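Local coordinates for protein peptide methionine sulfoxide reductase MsrA (Treponema denticola ATCC 35405, PDB 5FA9) that probably repairs oxidised proteins as a fused MsrA-MsrB enzyme, reducing the S and R forms of methionine sulfoxide back to methionine at the expense of thioredoxin, at residues B[17-21]-B[153-159]; B[160-165]-B[239-243]; B[242-247]-B[258-262]. The protein carries 2 engineered substitutions. All blocks are in the same frame, centred on the assembly; numbering follows the deposited sequence.

Interaction 1 (B[17-21]-B[153-159]); sequences GYFRQ and IDLTLAL
The amide nitrogen of Q21 is held by two backbone carbonyls, one from each segment: NE2 lies 3.0 Å from G17 O and 3.1 Å from L155 O. The first bond is fairly straight (155° at the hydrogen), the second more bent (136°). Glutamine suits this place because its extended chain lets one amide nitrogen serve a carbonyl of its own segment and one of 155-159. A water also donates to Q21 O and A158 O. Beside this polar link, Y18 CG stands trans to its own backbone nitrogen (chi1 -176°), which swings the ring towards 153-159. A158 CB sits over one face in a CH-pi contact, 4.0 Å from the ring centroid, while L157 CB meets the ring edge. Alanine is small enough to let the ring close on the backbone, Y18 CE1 lying 3.4 Å from A158 N. The Y18 hydroxyl is bonded to H71 of helix 65-74. L155 CD2 packs 3.6 Å from G17 C, and the lack of a side chain there lets the leucine end lie close to the backbone. Helix 12-19 and the residues that follow it dock on the 3-10 segment 155-159, joining the MsrA part to the chain leading towards MsrB.

Interaction 2 (B[160-165]-B[239-243]); sequences KPLYDE and ITTQA
A type I beta turn, T240 to A243, leads into the outermost strand 244-249 of the MsrB-type sheet, and from it Q242 reaches across to the connecting chain 160-165. Its carboxamide lies against the backbone there. OE1 accepts the N-H of L162 at 2.7 Å from L162 N; the bond is nearly straight, at 168°, and the donor lies in the carbonyl plane on a lone pair. The other end of the amide does less: Q242 NE2 gives a weak bond to K160 O at 3.4 Å, the N-H...O angle being only 126°. Glutamine fits because one flat group offers both an acceptor and a donor to a backbone without regular structure, and its extended chain (chi2 -175°) spans the gap. P161, between the two bonded residues, has no N-H to offer and brings its CA to 3.4 Å from Q242 OE1.

A water also donates to Q242 OE1, at 2.7 Å from its oxygen, so this atom accepts a second bond; further bridging by water to K160 and E165 is doubtful. The carboxylate of E165 forms a salt bridge with K217. Apolar contact is slight: the methyl CG2 of T240 approaches the edge of the Y163 ring at 4.1 Å from CE2, while the Y163 hydroxyl bonds to Y310 of helix 308-311. L162 packs on helix 65-74 of the MsrA part, so the residue whose N-H is taken by Q242 also faces that domain.

A dithiothreitol molecule lies beside Q242, probably from the crystallisation liquor. With little apolar contact, this small junction rests mainly on one short, straight bond from L162 N to Q242 OE1, with a weak companion from NE2.

Interaction 3 (B[242-247]-B[258-262]); sequences QALQYL and EVVSK
With CG trans to its backbone nitrogen (chi1 -178°) and an extended chain beyond, K262 passes Q245, whose first torsion of -91° is displaced from a staggered position. The two side chains cross at about a right angle, Q245 NE2 resting 3.4 Å from K262 CG. This long aliphatic stem suits lysine to the exposed border, where NZ is near a dithiothreitol molecule, probably from the crystallisation liquor.

Strands 244-249 and 256-261 form an antiparallel hairpin at the margin of the MsrB-type sheet. Their Q245-V260 and L247-E258 hydrogen-bonded pairs alternate with the non-hydrogen-bonded pairs L244-S261 and Y246-V259. Q245 N bonds to V260 O at 2.7 Å and V260 N to Q245 O at 3.0 Å. Past the last pair, K262 N continues the ladder to A243 O at 3.0 Å, the donor standing above the carbonyl plane.

On the face of Y246 and V259, the beta-branched V259 suits a buried strand site and brings CG1 to 3.7 Å from L244 CD1. On the other face, with Q245, L247 CD1 lies 4.2 Å from V260 CG2 and 3.7 Å from E258 OE1. L247 and E258 run side by side, while E258 OE2 bonds to H267 on strand 267-272.

Along the chain the three contacts follow one another from the MsrA part to the MsrB part. Interaction 1 closes where 153-159 ends, and interaction 2 starts with the next residue, K160; their centres are 13 Å apart. Interaction 2 hands over to interaction 3 through Q242 and A243, with centres 12 Å apart: Q242 reaches back to the connecting chain while A243 accepts a bond from K262 N before the pairing begins at L244. Interactions 1 and 3 have centres 21 Å apart and do not touch. Residues from all three line one dithiothreitol pocket. Helix 12-19, the connecting chain and the edge hairpin form a continuous path between the two fused domains, consistent with a linker setting their placement.

Interaction 1 (B[17-21]-B[153-159])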
loop_
_atom_site.group_PDB
_atom_site.type_symbol
_atom_site.label_atom_id
_atom_site.label_comp_id
_atom_site.label_asym_id
_atom_site.label_seq_id
_atom_site.Cartn_x
_atom_site.Cartn_y
_atom_site.Cartn_z
ATOM N N GLY B 17 16.341 8.126 6.993
ATOM C CA GLY B 17 17.208 7.298 7.812
ATOM C C GLY B 17 16.552 6.878 9.114
ATOM O O GLY B 17 16.825 5.798 9.638
ATOM N N TYR B 18 15.685 7.737 9.636
ATOM C CA TYR B 18 14.964 7.447 10.868
ATOM C C TYR B 18 13.814 6.472 10.629
ATOM O O TYR B 18 13.756 5.407 11.244
ATOM C CB TYR B 18 14.434 8.739 11.494
ATOM C CG TYR B 18 13.742 8.537 12.826
ATOM C CD1 TYR B 18 14.460 8.566 14.013
ATOM C CD2 TYR B 18 12.371 8.322 12.894
ATOM C CE1 TYR B 18 13.833 8.381 15.232
ATOM C CE2 TYR B 18 11.736 8.136 14.106
ATOM C CZ TYR B 18 12.471 8.167 15.272
ATOM O OH TYR B 18 11.842 7.984 16.481
ATOM N N PHE B 19 12.904 6.845 9.734
ATOM C CA PHE B 19 11.672 6.089 9.527
ATOM C C PHE B 19 11.896 4.711 8.909
ATOM O O PHE B 19 11.049 3.827 9.036
ATOM C CB PHE B 19 10.703 6.891 8.654
ATOM C CG PHE B 19 9.927 7.928 9.412
ATOM C CD1 PHE B 19 8.773 7.583 10.095
ATOM C CD2 PHE B 19 10.351 9.246 9.444
ATOM C CE1 PHE B 19 8.056 8.533 10.798
ATOM C CE2 PHE B 19 9.639 10.201 10.144
ATOM C CZ PHE B 19 8.490 9.843 10.823
ATOM N N ARG B 20 13.033 4.524 8.247
ATOM C CA ARG B 20 13.348 3.231 7.646
ATOM C C ARG B 20 13.631 2.179 8.717
ATOM O O ARG B 20 13.613 0.980 8.441
ATOM C CB ARG B 20 14.541 3.352 6.696
ATOM C CG ARG B 20 15.884 3.503 7.389
ATOM C CD ARG B 20 16.990 3.796 6.385
ATOM N NE ARG B 20 17.048 2.798 5.321
ATOM C CZ ARG B 20 17.656 1.621 5.430
ATOM N NH1 ARG B 20 18.263 1.287 6.560
ATOM N NH2 ARG B 20 17.658 0.776 4.407
ATOM N N GLN B 21 13.886 2.635 9.940
ATOM C CA GLN B 21 14.210 1.742 11.047
ATOM C C GLN B 21 12.970 1.344 11.840
ATOM O O GLN B 21 13.049 0.537 12.766
ATOM C CB GLN B 21 15.225 2.397 11.982
ATOM C CG GLN B 21 16.556 2.720 11.335
ATOM C CD GLN B 21 17.538 3.329 12.314
ATOM O OE1 GLN B 21 18.116 2.630 13.146
ATOM N NE2 GLN B 21 17.727 4.640 12.224
ATOM N N ILE B 153 19.146 14.635 12.628
ATOM C CA ILE B 153 18.436 13.699 13.492
ATOM C C ILE B 153 19.397 12.692 14.118
ATOM O O ILE B 153 20.353 12.256 13.480
ATOM C CB ILE B 153 17.341 12.935 12.711
ATOM C CG1 ILE B 153 16.495 13.901 11.877
ATOM C CG2 ILE B 153 16.458 12.126 13.653
ATOM C CD1 ILE B 153 15.929 15.059 12.666
ATOM N N ASP B 154 19.147 12.331 15.372
ATOM C CA ASP B 154 19.883 11.247 16.006
ATOM C C ASP B 154 19.215 9.923 15.650
ATOM O O ASP B 154 18.198 9.556 16.238
ATOM C CB ASP B 154 19.941 11.441 17.523
ATOM C CG ASP B 154 20.635 10.296 18.233
ATOM O OD1 ASP B 154 21.496 9.638 17.610
ATOM O OD2 ASP B 154 20.320 10.051 19.417
ATOM N N LEU B 155 19.788 9.215 14.681
ATOM C CA LEU B 155 19.177 8.000 14.146
ATOM C C LEU B 155 19.061 6.882 15.178
ATOM O O LEU B 155 18.271 5.953 15.004
ATOM C CB LEU B 155 19.970 7.500 12.936
ATOM C CG LEU B 155 20.004 8.421 11.716
ATOM C CD1 LEU B 155 20.684 7.727 10.546
ATOM C CD2 LEU B 155 18.600 8.871 11.337
ATOM N N THR B 156 19.844 6.969 16.248
ATOM C CA THR B 156 19.807 5.957 17.298
ATOM C C THR B 156 18.511 6.038 18.101
ATOM O O THR B 156 18.163 5.104 18.824
ATOM C CB THR B 156 21.004 6.088 18.257
ATOM O OG1 THR B 156 20.952 7.356 18.924
ATOM C CG2 THR B 156 22.314 5.972 17.493
ATOM N N LEU B 157 17.802 7.156 17.969
ATOM C CA LEU B 157 16.525 7.348 18.651
ATOM C C LEU B 157 15.474 6.354 18.168
ATOM O O LEU B 157 14.597 5.950 18.932
ATOM C CB LEU B 157 16.016 8.778 18.452
ATOM C CG LEU B 157 16.768 9.888 19.186
ATOM C CD1 LEU B 157 16.076 11.225 18.977
ATOM C CD2 LEU B 157 16.884 9.568 20.667
ATOM N N ALA B 158 15.562 5.972 16.898
ATOM C CA ALA B 158 14.638 5.002 16.315
ATOM C C ALA B 158 14.718 3.651 17.020
ATOM O O ALA B 158 13.775 2.860 16.974
ATOM C CB ALA B 158 14.914 4.840 14.828
ATOM N N LEU B 159 15.848 3.393 17.670
ATOM C CA LEU B 159 16.042 2.156 18.418
ATOM C C LEU B 159 15.907 2.417 19.914
ATOM O O LEU B 159 16.204 1.553 20.738
ATOM C CB LEU B 159 17.408 1.547 18.103
ATOM C CG LEU B 159 17.687 1.282 16.622
ATOM C CD1 LEU B 159 19.134 0.867 16.410
ATOM C CD2 LEU B 159 16.735 0.226 16.081
HETATM O O HOH W 1 12.454 1.282 15.269
#

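Interaction 2 (B[160-165]-B[239-243])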
loop_
_atom_site.group_PDB
_atom_site.type_symbol
_atom_site.label_atom_id
_atom_site.label_comp_id
_atom_site.label_asym_id
_atom_site.label_seq_id
_atom_site.Cartn_x
_atom_site.Cartn_y
_atom_site.Cartn_z
ATOM N N LYS B 160 15.455 3.621 20.249
ATOM C CA LYS B 160 15.241 4.018 21.636
ATOM C C LYS B 160 13.754 4.280 21.871
ATOM O O LYS B 160 13.016 4.521 20.916
ATOM C CB LYS B 160 16.081 5.257 21.966
ATOM C CG LYS B 160 17.578 4.991 21.984
ATOM C CD LYS B 160 18.374 6.269 22.186
ATOM C CE LYS B 160 19.866 5.981 22.236
ATOM N NZ LYS B 160 20.670 7.220 22.432
ATOM N N PRO B 161 13.306 4.221 23.139
ATOM C CA PRO B 161 11.881 4.397 23.451
ATOM C C PRO B 161 11.281 5.693 22.905
ATOM O O PRO B 161 11.876 6.762 23.038
ATOM C CB PRO B 161 11.861 4.400 24.981
ATOM C CG PRO B 161 13.021 3.558 25.359
ATOM C CD PRO B 161 14.083 3.856 24.339
ATOM N N LEU B 162 10.108 5.577 22.290
ATOM C CA LEU B 162 9.395 6.729 21.753
ATOM C C LEU B 162 8.838 7.596 22.877
ATOM O O LEU B 162 8.783 8.821 22.761
ATOM C CB LEU B 162 8.264 6.270 20.829
ATOM C CG LEU B 162 7.391 7.349 20.181
ATOM C CD1 LEU B 162 8.239 8.344 19.411
ATOM C CD2 LEU B 162 6.348 6.718 19.271
ATOM N N TYR B 163 8.437 6.951 23.967
ATOM C CA TYR B 163 7.851 7.649 25.104
ATOM C C TYR B 163 8.675 7.447 26.369
ATOM O O TYR B 163 9.550 6.583 26.419
ATOM C CB TYR B 163 6.414 7.180 25.339
ATOM C CG TYR B 163 5.504 7.380 24.151
ATOM C CD1 TYR B 163 5.037 8.644 23.817
ATOM C CD2 TYR B 163 5.108 6.305 23.365
ATOM C CE1 TYR B 163 4.204 8.834 22.731
ATOM C CE2 TYR B 163 4.274 6.485 22.278
ATOM C CZ TYR B 163 3.825 7.752 21.966
ATOM O OH TYR B 163 2.995 7.939 20.885
ATOM N N ASP B 164 8.391 8.257 27.384
ATOM C CA ASP B 164 9.054 8.133 28.676
ATOM C C ASP B 164 8.764 6.775 29.308
ATOM O O ASP B 164 7.626 6.480 29.676
ATOM C CB ASP B 164 8.607 9.258 29.613
ATOM C CG ASP B 164 9.344 9.241 30.939
ATOM O OD1 ASP B 164 10.453 8.671 30.999
ATOM O OD2 ASP B 164 8.811 9.799 31.921
ATOM N N GLU B 165 9.800 5.951 29.427
ATOM C CA GLU B 165 9.659 4.621 30.005
ATOM C C GLU B 165 10.406 4.510 31.328
ATOM O O GLU B 165 10.674 3.409 31.810
ATOM C CB GLU B 165 10.162 3.556 29.030
ATOM C CG GLU B 165 9.351 3.451 27.751
ATOM C CD GLU B 165 9.665 2.192 26.967
ATOM O OE1 GLU B 165 10.418 1.340 27.484
ATOM O OE2 GLU B 165 9.160 2.055 25.833
ATOM N N ILE B 239 -0.361 -1.483 20.659
ATOM C CA ILE B 239 -0.592 -0.045 20.709
ATOM C C ILE B 239 0.574 0.702 20.059
ATOM O O ILE B 239 0.378 1.737 19.419
ATOM C CB ILE B 239 -0.815 0.446 22.164
ATOM C CG1 ILE B 239 -1.290 1.901 22.177
ATOM C CG2 ILE B 239 0.438 0.268 23.016
ATOM C CD1 ILE B 239 -1.742 2.382 23.538
ATOM N N THR B 240 1.781 0.164 20.215
ATOM C CA THR B 240 2.971 0.695 19.556
ATOM C C THR B 240 3.847 -0.450 19.056
ATOM O O THR B 240 3.617 -1.610 19.396
ATOM C CB THR B 240 3.816 1.594 20.493
ATOM O OG1 THR B 240 4.310 0.816 21.590
ATOM C CG2 THR B 240 2.997 2.763 21.027
ATOM N N THR B 241 4.851 -0.119 18.252
ATOM C CA THR B 241 5.793 -1.115 17.753
ATOM C C THR B 241 6.841 -1.456 18.807
ATOM O O THR B 241 7.649 -2.367 18.623
ATOM C CB THR B 241 6.506 -0.631 16.478
ATOM O OG1 THR B 241 7.224 0.578 16.758
ATOM C CG2 THR B 241 5.500 -0.371 15.367
ATOM N N GLN B 242 6.820 -0.721 19.913
ATOM C CA GLN B 242 7.819 -0.868 20.964
ATOM C C GLN B 242 7.263 -1.587 22.189
ATOM O O GLN B 242 7.910 -1.640 23.234
ATOM C CB GLN B 242 8.355 0.505 21.370
ATOM C CG GLN B 242 8.755 1.381 20.196
ATOM C CD GLN B 242 9.390 2.684 20.636
ATOM O OE1 GLN B 242 9.253 3.098 21.787
ATOM N NE2 GLN B 242 10.089 3.341 19.717
ATOM N N ALA B 243 6.062 -2.139 22.056
ATOM C CA ALA B 243 5.371 -2.744 23.188
ATOM C C ALA B 243 5.658 -4.236 23.331
ATOM O O ALA B 243 5.828 -4.735 24.443
ATOM C CB ALA B 243 3.872 -2.512 23.069
HETATM O O HOH W 2 11.953 5.042 18.820
HETATM O O HOH W 3 7.970 3.405 24.174
#

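Interaction 3 (B[242-247]-B[258-262])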
loop_
_atom_site.group_PDB
_atom_site.type_symbol
_atom_site.label_atom_id
_atom_site.label_comp_id
_atom_site.label_asym_id
_atom_site.label_seq_id
_atom_site.Cartn_x
_atom_site.Cartn_y
_atom_site.Cartn_z
ATOM N N GLN B 242 6.820 -0.721 19.913
ATOM C CA GLN B 242 7.819 -0.868 20.964
ATOM C C GLN B 242 7.263 -1.587 22.189
ATOM O O GLN B 242 7.910 -1.640 23.234
ATOM C CB GLN B 242 8.355 0.505 21.370
ATOM C CG GLN B 242 8.755 1.381 20.196
ATOM C CD GLN B 242 9.390 2.684 20.636
ATOM O OE1 GLN B 242 9.253 3.098 21.787
ATOM N NE2 GLN B 242 10.089 3.341 19.717
ATOM N N ALA B 243 6.062 -2.139 22.056
ATOM C CA ALA B 243 5.371 -2.744 23.188
ATOM C C ALA B 243 5.658 -4.236 23.331
ATOM O O ALA B 243 5.828 -4.735 24.443
ATOM C CB ALA B 243 3.872 -2.512 23.069
ATOM N N LEU B 244 5.711 -4.945 22.208
ATOM C CA LEU B 244 5.785 -6.402 22.244
ATOM C C LEU B 244 7.064 -6.982 21.649
ATOM O O LEU B 244 7.737 -6.348 20.836
ATOM C CB LEU B 244 4.583 -7.005 21.512
ATOM C CG LEU B 244 3.201 -6.489 21.913
ATOM C CD1 LEU B 244 2.119 -7.242 21.159
ATOM C CD2 LEU B 244 2.999 -6.611 23.411
ATOM N N GLN B 245 7.384 -8.199 22.077
ATOM C CA GLN B 245 8.424 -9.009 21.456
ATOM C C GLN B 245 7.842 -10.380 21.137
ATOM O O GLN B 245 6.968 -10.871 21.853
ATOM C CB GLN B 245 9.649 -9.141 22.364
ATOM C CG GLN B 245 10.710 -8.075 22.142
ATOM C CD GLN B 245 11.863 -8.187 23.122
ATOM O OE1 GLN B 245 11.863 -9.049 24.002
ATOM N NE2 GLN B 245 12.855 -7.317 22.971
ATOM N N TYR B 246 8.319 -10.997 20.062
ATOM C CA TYR B 246 7.747 -12.258 19.606
ATOM C C TYR B 246 8.739 -13.403 19.751
ATOM O O TYR B 246 9.926 -13.253 19.460
ATOM C CB TYR B 246 7.285 -12.138 18.153
ATOM C CG TYR B 246 6.347 -10.976 17.905
ATOM C CD1 TYR B 246 6.839 -9.723 17.562
ATOM C CD2 TYR B 246 4.972 -11.131 18.020
ATOM C CE1 TYR B 246 5.988 -8.658 17.337
ATOM C CE2 TYR B 246 4.112 -10.070 17.796
ATOM C CZ TYR B 246 4.627 -8.836 17.456
ATOM O OH TYR B 246 3.777 -7.777 17.231
ATOM N N LEU B 247 8.244 -14.550 20.205
ATOM C CA LEU B 247 9.092 -15.718 20.406
ATOM C C LEU B 247 8.468 -16.973 19.812
ATOM O O LEU B 247 7.277 -17.233 19.984
ATOM C CB LEU B 247 9.364 -15.936 21.896
ATOM C CG LEU B 247 10.192 -14.871 22.617
ATOM C CD1 LEU B 247 10.284 -15.182 24.103
ATOM C CD2 LEU B 247 11.578 -14.762 22.002
ATOM N N GLU B 258 4.757 -16.828 20.640
ATOM C CA GLU B 258 4.485 -16.301 21.970
ATOM C C GLU B 258 4.651 -14.787 22.004
ATOM O O GLU B 258 5.614 -14.245 21.461
ATOM C CB GLU B 258 5.407 -16.954 23.002
ATOM C CG GLU B 258 5.259 -16.400 24.411
ATOM C CD GLU B 258 6.325 -16.918 25.357
ATOM O OE1 GLU B 258 7.391 -17.352 24.873
ATOM O OE2 GLU B 258 6.098 -16.888 26.584
ATOM N N VAL B 259 3.705 -14.110 22.646
ATOM C CA VAL B 259 3.763 -12.663 22.797
ATOM C C VAL B 259 4.242 -12.281 24.193
ATOM O O VAL B 259 3.649 -12.682 25.193
ATOM C CB VAL B 259 2.390 -12.013 22.539
ATOM C CG1 VAL B 259 2.464 -10.512 22.760
ATOM C CG2 VAL B 259 1.914 -12.327 21.131
ATOM N N VAL B 260 5.319 -11.504 24.253
ATOM C CA VAL B 260 5.879 -11.065 25.527
ATOM C C VAL B 260 6.142 -9.562 25.517
ATOM O O VAL B 260 6.433 -8.980 24.472
ATOM C CB VAL B 260 7.194 -11.809 25.867
ATOM C CG1 VAL B 260 6.936 -13.297 26.061
ATOM C CG2 VAL B 260 8.241 -11.579 24.787
ATOM N N SER B 261 6.020 -8.936 26.684
ATOM C CA SER B 261 6.303 -7.513 26.821
ATOM C C SER B 261 7.776 -7.250 26.542
ATOM O O SER B 261 8.643 -7.933 27.082
ATOM C CB SER B 261 5.932 -7.019 28.220
ATOM O OG SER B 261 4.547 -7.179 28.471
ATOM N N LYS B 262 8.059 -6.268 25.694
ATOM C CA LYS B 262 9.441 -5.961 25.345
ATOM C C LYS B 262 10.200 -5.406 26.543
ATOM O O LYS B 262 11.366 -5.736 26.758
ATOM C CB LYS B 262 9.504 -4.972 24.182
ATOM C CG LYS B 262 10.927 -4.660 23.749
ATOM C CD LYS B 262 10.974 -3.867 22.460
ATOM C CE LYS B 262 12.407 -3.719 21.982
ATOM N NZ LYS B 262 12.483 -3.516 20.511
#